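Local structure of transcription regulator (Lactobacillus plantarum WCFS1, 3CLK) at residues Asp109-Ile121 and Lys142-Ile156. The protein probably binds DNA as a dimer to regulate transcription, its periplasmic-binding-protein-like part being likely to sense a small ligand, as in LacI-type repressors. Numbering follows the deposited sequence.
Sequences DEDIGYQATNLLI and KRLAGYKKALKEANI
Gly113 and Gly146 bring helix 109-121 and the helical part of 142-156 into direct backbone contact: the axes approach to 6.2 Å and cross at -40°. A CB on either glycine would collide with a carbonyl oxygen of the other helix. Instead, CA-H...O contacts pass both ways, Gly113 CA reaching Arg143 O at 3.4 Å and Gly146 CA reaching Glu110 O at 3.2 Å. At the N-terminal end of this tight seam, the Arg143 side chain crosses Asp109 obliquely, and its NE meets Asp109 OD1 from the anti side, tilted out of the carboxylate plane, at 2.7 Å in a salt bridge, with a weak second bond from NH2. Farther on, the Ala150 methyl is a knob among Tyr114, Thr117, Asn118 and Ile121, while Ile121 CD1 lies against Ala154 CB at 3.8 Å.

The looser part is polar and hydrated and reaches solvent at Glu153. Tyr114 has CG anti to its own N (chi1 -173°), which lays the ring among Gly146, Lys149, Ala150 and Glu153; its OH donates to Glu153 OE1 (2.6 Å) from the syn side, 28° out of the carboxylate plane. Lys149, bent at chi3, sets NZ over one ring face, 4.7 Å from the Tyr114 centroid, in a cation-pi contact, while NZ also bridges to Glu110 OE2 and donates to a water. Another water links Asn118 ND2 to Ala150 O. Replacing Tyr114 by a leucine would probably deprive Lys149 of its aromatic face and leave Glu153 without its hydroxyl donor.

Beneath the pair, Thr117 and Tyr147 both touch Ile190 of strand 188-191, and Tyr147 OH bonds to Ile128 O. Strand 128-131 lies between the two helices in the chain, and both pack side by side on the mixed sheet of the C-terminal lobe, as in the periplasmic-binding-protein fold.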
loop_
_atom_site.group_PDB
_atom_site.type_symbol
_atom_site.label_atom_id
_atom_site.label_comp_id
_atom_site.label_asym_id
_atom_site.label_seq_id
_atom_site.Cartn_x
_atom_site.Cartn_y
_atom_site.Cartn_z
ATOM N N ASP B 109 -5.516 -3.181 21.382
ATOM C CA ASP B 109 -4.145 -3.621 21.158
ATOM C C ASP B 109 -3.685 -4.719 22.093
ATOM O O ASP B 109 -3.023 -5.660 21.665
ATOM C CB ASP B 109 -3.179 -2.435 21.230
ATOM C CG ASP B 109 -3.281 -1.538 20.015
ATOM O OD1 ASP B 109 -2.980 -2.015 18.900
ATOM O OD2 ASP B 109 -3.668 -0.366 20.164
ATOM N N GLU B 110 -4.022 -4.621 23.370
ATOM C CA GLU B 110 -3.597 -5.673 24.270
ATOM C C GLU B 110 -4.203 -6.999 23.820
ATOM O O GLU B 110 -3.519 -8.023 23.792
ATOM C CB GLU B 110 -4.016 -5.380 25.715
ATOM C CG GLU B 110 -3.390 -6.373 26.685
ATOM C CD GLU B 110 -3.803 -6.166 28.127
ATOM O OE1 GLU B 110 -3.788 -5.007 28.597
ATOM O OE2 GLU B 110 -4.125 -7.169 28.793
ATOM N N ASP B 111 -5.484 -6.984 23.461
ATOM C CA ASP B 111 -6.146 -8.209 23.021
ATOM C C ASP B 111 -5.561 -8.711 21.702
ATOM O O ASP B 111 -5.612 -9.904 21.417
ATOM C CB ASP B 111 -7.658 -7.995 22.887
ATOM C CG ASP B 111 -8.424 -9.306 22.787
ATOM O OD1 ASP B 111 -8.191 -10.197 23.626
ATOM O OD2 ASP B 111 -9.259 -9.450 21.874
ATOM N N ILE B 112 -5.001 -7.808 20.895
ATOM C CA ILE B 112 -4.382 -8.239 19.646
ATOM C C ILE B 112 -3.183 -9.108 19.995
ATOM O O ILE B 112 -3.038 -10.216 19.475
ATOM C CB ILE B 112 -3.901 -7.047 18.781
ATOM C CG1 ILE B 112 -5.102 -6.367 18.119
ATOM C CG2 ILE B 112 -2.893 -7.540 17.720
ATOM C CD1 ILE B 112 -4.737 -5.261 17.145
ATOM N N GLY B 113 -2.334 -8.607 20.887
ATOM C CA GLY B 113 -1.154 -9.351 21.296
ATOM C C GLY B 113 -1.530 -10.649 21.984
ATOM O O GLY B 113 -0.855 -11.678 21.831
ATOM N N TYR B 114 -2.618 -10.585 22.745
ATOM C CA TYR B 114 -3.148 -11.722 23.483
ATOM C C TYR B 114 -3.638 -12.813 22.530
ATOM O O TYR B 114 -3.268 -13.971 22.674
ATOM C CB TYR B 114 -4.302 -11.259 24.371
ATOM C CG TYR B 114 -4.838 -12.310 25.323
ATOM C CD1 TYR B 114 -4.073 -12.767 26.401
ATOM C CD2 TYR B 114 -6.129 -12.806 25.177
ATOM C CE1 TYR B 114 -4.597 -13.691 27.317
ATOM C CE2 TYR B 114 -6.659 -13.722 26.079
ATOM C CZ TYR B 114 -5.892 -14.160 27.147
ATOM O OH TYR B 114 -6.439 -15.055 28.043
ATOM N N GLN B 115 -4.467 -12.440 21.561
ATOM C CA GLN B 115 -4.987 -13.407 20.595
ATOM C C GLN B 115 -3.915 -13.986 19.669
ATOM O O GLN B 115 -3.912 -15.183 19.379
ATOM C CB GLN B 115 -6.099 -12.772 19.761
ATOM C CG GLN B 115 -7.422 -12.671 20.513
ATOM C CD GLN B 115 -8.568 -12.252 19.618
ATOM O OE1 GLN B 115 -8.779 -12.821 18.549
ATOM N NE2 GLN B 115 -9.327 -11.261 20.059
ATOM N N ALA B 116 -3.004 -13.139 19.211
ATOM C CA ALA B 116 -1.928 -13.583 18.326
ATOM C C ALA B 116 -1.088 -14.661 19.005
ATOM O O ALA B 116 -0.762 -15.697 18.411
ATOM C CB ALA B 116 -1.037 -12.386 17.945
ATOM N N THR B 117 -0.744 -14.403 20.259
ATOM C CA THR B 117 0.074 -15.318 21.033
ATOM C C THR B 117 -0.653 -16.614 21.381
ATOM O O THR B 117 -0.084 -17.700 21.254
ATOM C CB THR B 117 0.570 -14.631 22.318
ATOM O OG1 THR B 117 1.187 -13.382 21.974
ATOM C CG2 THR B 117 1.584 -15.508 23.031
ATOM N N ASN B 118 -1.905 -16.509 21.815
ATOM C CA ASN B 118 -2.670 -17.704 22.155
ATOM C C ASN B 118 -2.894 -18.583 20.934
ATOM O O ASN B 118 -2.992 -19.806 21.054
ATOM C CB ASN B 118 -4.016 -17.328 22.783
ATOM C CG ASN B 118 -3.900 -17.053 24.270
ATOM O OD1 ASN B 118 -4.785 -16.441 24.876
ATOM N ND2 ASN B 118 -2.809 -17.518 24.870
ATOM N N LEU B 119 -2.978 -17.966 19.759
ATOM C CA LEU B 119 -3.177 -18.726 18.530
ATOM C C LEU B 119 -2.038 -19.745 18.389
ATOM O O LEU B 119 -2.270 -20.904 18.022
ATOM C CB LEU B 119 -3.216 -17.780 17.321
ATOM C CG LEU B 119 -3.689 -18.352 15.975
ATOM C CD1 LEU B 119 -4.051 -17.215 15.027
ATOM C CD2 LEU B 119 -2.603 -19.243 15.373
ATOM N N LEU B 120 -0.813 -19.318 18.687
ATOM C CA LEU B 120 0.341 -20.213 18.603
ATOM C C LEU B 120 0.349 -21.178 19.793
ATOM O O LEU B 120 0.623 -22.369 19.634
ATOM C CB LEU B 120 1.652 -19.407 18.570
ATOM C CG LEU B 120 1.888 -18.545 17.319
ATOM C CD1 LEU B 120 3.118 -17.655 17.502
ATOM C CD2 LEU B 120 2.072 -19.448 16.117
ATOM N N ILE B 121 0.041 -20.667 20.984
ATOM C CA ILE B 121 0.011 -21.508 22.175
ATOM C C ILE B 121 -0.981 -22.653 21.988
ATOM O O ILE B 121 -0.692 -23.797 22.342
ATOM C CB ILE B 121 -0.384 -20.701 23.435
ATOM C CG1 ILE B 121 0.745 -19.737 23.816
ATOM C CG2 ILE B 121 -0.663 -21.653 24.593
ATOM C CD1 ILE B 121 0.344 -18.697 24.870
ATOM N N LYS B 142 0.737 -1.815 24.653
ATOM C CA LYS B 142 -0.428 -2.665 24.868
ATOM C C LYS B 142 -0.314 -4.031 24.199
ATOM O O LYS B 142 -0.596 -5.053 24.815
ATOM C CB LYS B 142 -1.691 -1.947 24.389
ATOM C CG LYS B 142 -1.893 -0.585 25.038
ATOM C CD LYS B 142 -1.869 -0.677 26.557
ATOM C CE LYS B 142 -3.225 -1.052 27.123
ATOM N NZ LYS B 142 -4.208 0.061 26.981
ATOM N N ARG B 143 0.103 -4.048 22.939
ATOM C CA ARG B 143 0.247 -5.308 22.223
ATOM C C ARG B 143 1.244 -6.211 22.938
ATOM O O ARG B 143 1.005 -7.405 23.092
ATOM C CB ARG B 143 0.699 -5.054 20.778
ATOM C CG ARG B 143 -0.344 -4.318 19.959
ATOM C CD ARG B 143 0.055 -4.162 18.494
ATOM N NE ARG B 143 -0.977 -3.417 17.778
ATOM C CZ ARG B 143 -0.975 -3.183 16.470
ATOM N NH1 ARG B 143 0.009 -3.643 15.711
ATOM N NH2 ARG B 143 -1.957 -2.473 15.929
ATOM N N LEU B 144 2.347 -5.635 23.404
ATOM C CA LEU B 144 3.354 -6.420 24.101
ATOM C C LEU B 144 2.809 -6.927 25.433
ATOM O O LEU B 144 3.102 -8.050 25.833
ATOM C CB LEU B 144 4.624 -5.594 24.342
ATOM C CG LEU B 144 5.833 -6.403 24.835
ATOM C CD1 LEU B 144 6.342 -7.298 23.702
ATOM C CD2 LEU B 144 6.942 -5.470 25.303
ATOM N N ALA B 145 2.019 -6.104 26.121
ATOM C CA ALA B 145 1.444 -6.523 27.397
ATOM C C ALA B 145 0.530 -7.727 27.165
ATOM O O ALA B 145 0.493 -8.646 27.979
ATOM C CB ALA B 145 0.654 -5.372 28.040
ATOM N N GLY B 146 -0.201 -7.707 26.052
ATOM C CA GLY B 146 -1.094 -8.803 25.709
ATOM C C GLY B 146 -0.306 -10.078 25.469
ATOM O O GLY B 146 -0.736 -11.170 25.848
ATOM N N TYR B 147 0.856 -9.928 24.839
ATOM C CA TYR B 147 1.760 -11.041 24.545
ATOM C C TYR B 147 2.271 -11.654 25.845
ATOM O O TYR B 147 2.279 -12.882 26.003
ATOM C CB TYR B 147 2.942 -10.533 23.705
ATOM C CG TYR B 147 4.199 -11.389 23.717
ATOM C CD1 TYR B 147 4.312 -12.530 22.919
ATOM C CD2 TYR B 147 5.299 -11.019 24.495
ATOM C CE1 TYR B 147 5.509 -13.278 22.893
ATOM C CE2 TYR B 147 6.475 -11.748 24.480
ATOM C CZ TYR B 147 6.584 -12.872 23.678
ATOM O OH TYR B 147 7.779 -13.557 23.665
ATOM N N LYS B 148 2.698 -10.796 26.774
ATOM C CA LYS B 148 3.224 -11.256 28.063
ATOM C C LYS B 148 2.146 -11.890 28.938
ATOM O O LYS B 148 2.436 -12.773 29.738
ATOM C CB LYS B 148 3.890 -10.099 28.820
ATOM C CG LYS B 148 5.207 -9.641 28.213
ATOM C CD LYS B 148 5.857 -8.528 29.031
ATOM C CE LYS B 148 7.115 -8.034 28.335
ATOM N NZ LYS B 148 7.829 -6.974 29.104
ATOM N N LYS B 149 0.911 -11.428 28.790
ATOM C CA LYS B 149 -0.200 -11.980 29.551
ATOM C C LYS B 149 -0.472 -13.401 29.051
ATOM O O LYS B 149 -0.619 -14.329 29.846
ATOM C CB LYS B 149 -1.453 -11.119 29.370
ATOM C CG LYS B 149 -2.684 -11.661 30.102
ATOM C CD LYS B 149 -3.824 -10.653 30.149
ATOM C CE LYS B 149 -4.373 -10.319 28.765
ATOM N NZ LYS B 149 -5.538 -9.376 28.838
ATOM N N ALA B 150 -0.528 -13.561 27.731
ATOM C CA ALA B 150 -0.773 -14.866 27.123
ATOM C C ALA B 150 0.272 -15.859 27.594
ATOM O O ALA B 150 -0.050 -17.004 27.921
ATOM C CB ALA B 150 -0.746 -14.756 25.601
ATOM N N LEU B 151 1.522 -15.415 27.647
ATOM C CA LEU B 151 2.616 -16.272 28.088
ATOM C C LEU B 151 2.466 -16.662 29.556
ATOM O O LEU B 151 2.655 -17.826 29.924
ATOM C CB LEU B 151 3.963 -15.571 27.882
ATOM C CG LEU B 151 4.389 -15.313 26.432
ATOM C CD1 LEU B 151 5.855 -14.895 26.403
ATOM C CD2 LEU B 151 4.190 -16.570 25.598
ATOM N N LYS B 152 2.128 -15.687 30.394
ATOM C CA LYS B 152 1.959 -15.949 31.814
ATOM C C LYS B 152 0.803 -16.901 32.091
ATOM O O LYS B 152 0.911 -17.780 32.942
ATOM C CB LYS B 152 1.752 -14.636 32.573
ATOM C CG LYS B 152 3.029 -13.822 32.718
ATOM C CD LYS B 152 4.047 -14.546 33.596
ATOM C CE LYS B 152 5.390 -13.817 33.634
ATOM N NZ LYS B 152 5.256 -12.395 34.050
ATOM N N GLU B 153 -0.304 -16.728 31.377
ATOM C CA GLU B 153 -1.460 -17.594 31.561
ATOM C C GLU B 153 -1.154 -19.020 31.091
ATOM O O GLU B 153 -1.830 -19.978 31.483
ATOM C CB GLU B 153 -2.666 -17.024 30.820
ATOM C CG GLU B 153 -3.238 -15.759 31.466
ATOM C CD GLU B 153 -4.495 -15.270 30.783
ATOM O OE1 GLU B 153 -5.136 -16.068 30.072
ATOM O OE2 GLU B 153 -4.862 -14.091 30.967
ATOM N N ALA B 154 -0.123 -19.156 30.261
ATOM C CA ALA B 154 0.294 -20.458 29.754
ATOM C C ALA B 154 1.496 -20.916 30.571
ATOM O O ALA B 154 2.101 -21.950 30.286
ATOM C CB ALA B 154 0.677 -20.355 28.276
ATOM N N ASN B 155 1.840 -20.122 31.581
ATOM C CA ASN B 155 2.968 -20.419 32.453
ATOM C C ASN B 155 4.292 -20.476 31.694
ATOM O O ASN B 155 5.163 -21.298 31.979
ATOM C CB ASN B 155 2.708 -21.728 33.213
ATOM C CG ASN B 155 1.695 -21.550 34.331
ATOM O OD1 ASN B 155 1.973 -20.878 35.320
ATOM N ND2 ASN B 155 0.511 -22.130 34.169
ATOM N N ILE B 156 4.436 -19.585 30.718
ATOM C CA ILE B 156 5.656 -19.493 29.930
ATOM C C ILE B 156 6.402 -18.277 30.458
ATOM O O ILE B 156 5.867 -17.175 30.452
ATOM C CB ILE B 156 5.350 -19.277 28.429
ATOM C CG1 ILE B 156 4.718 -20.543 27.840
ATOM C CG2 ILE B 156 6.624 -18.923 27.675
ATOM C CD1 ILE B 156 4.258 -20.373 26.399
HETATM O O HOH W 1 -6.811 -9.084 26.630
HETATM O O HOH W 2 -2.173 -18.419 27.288
HETATM O O HOH W 3 -5.029 -17.947 28.006
#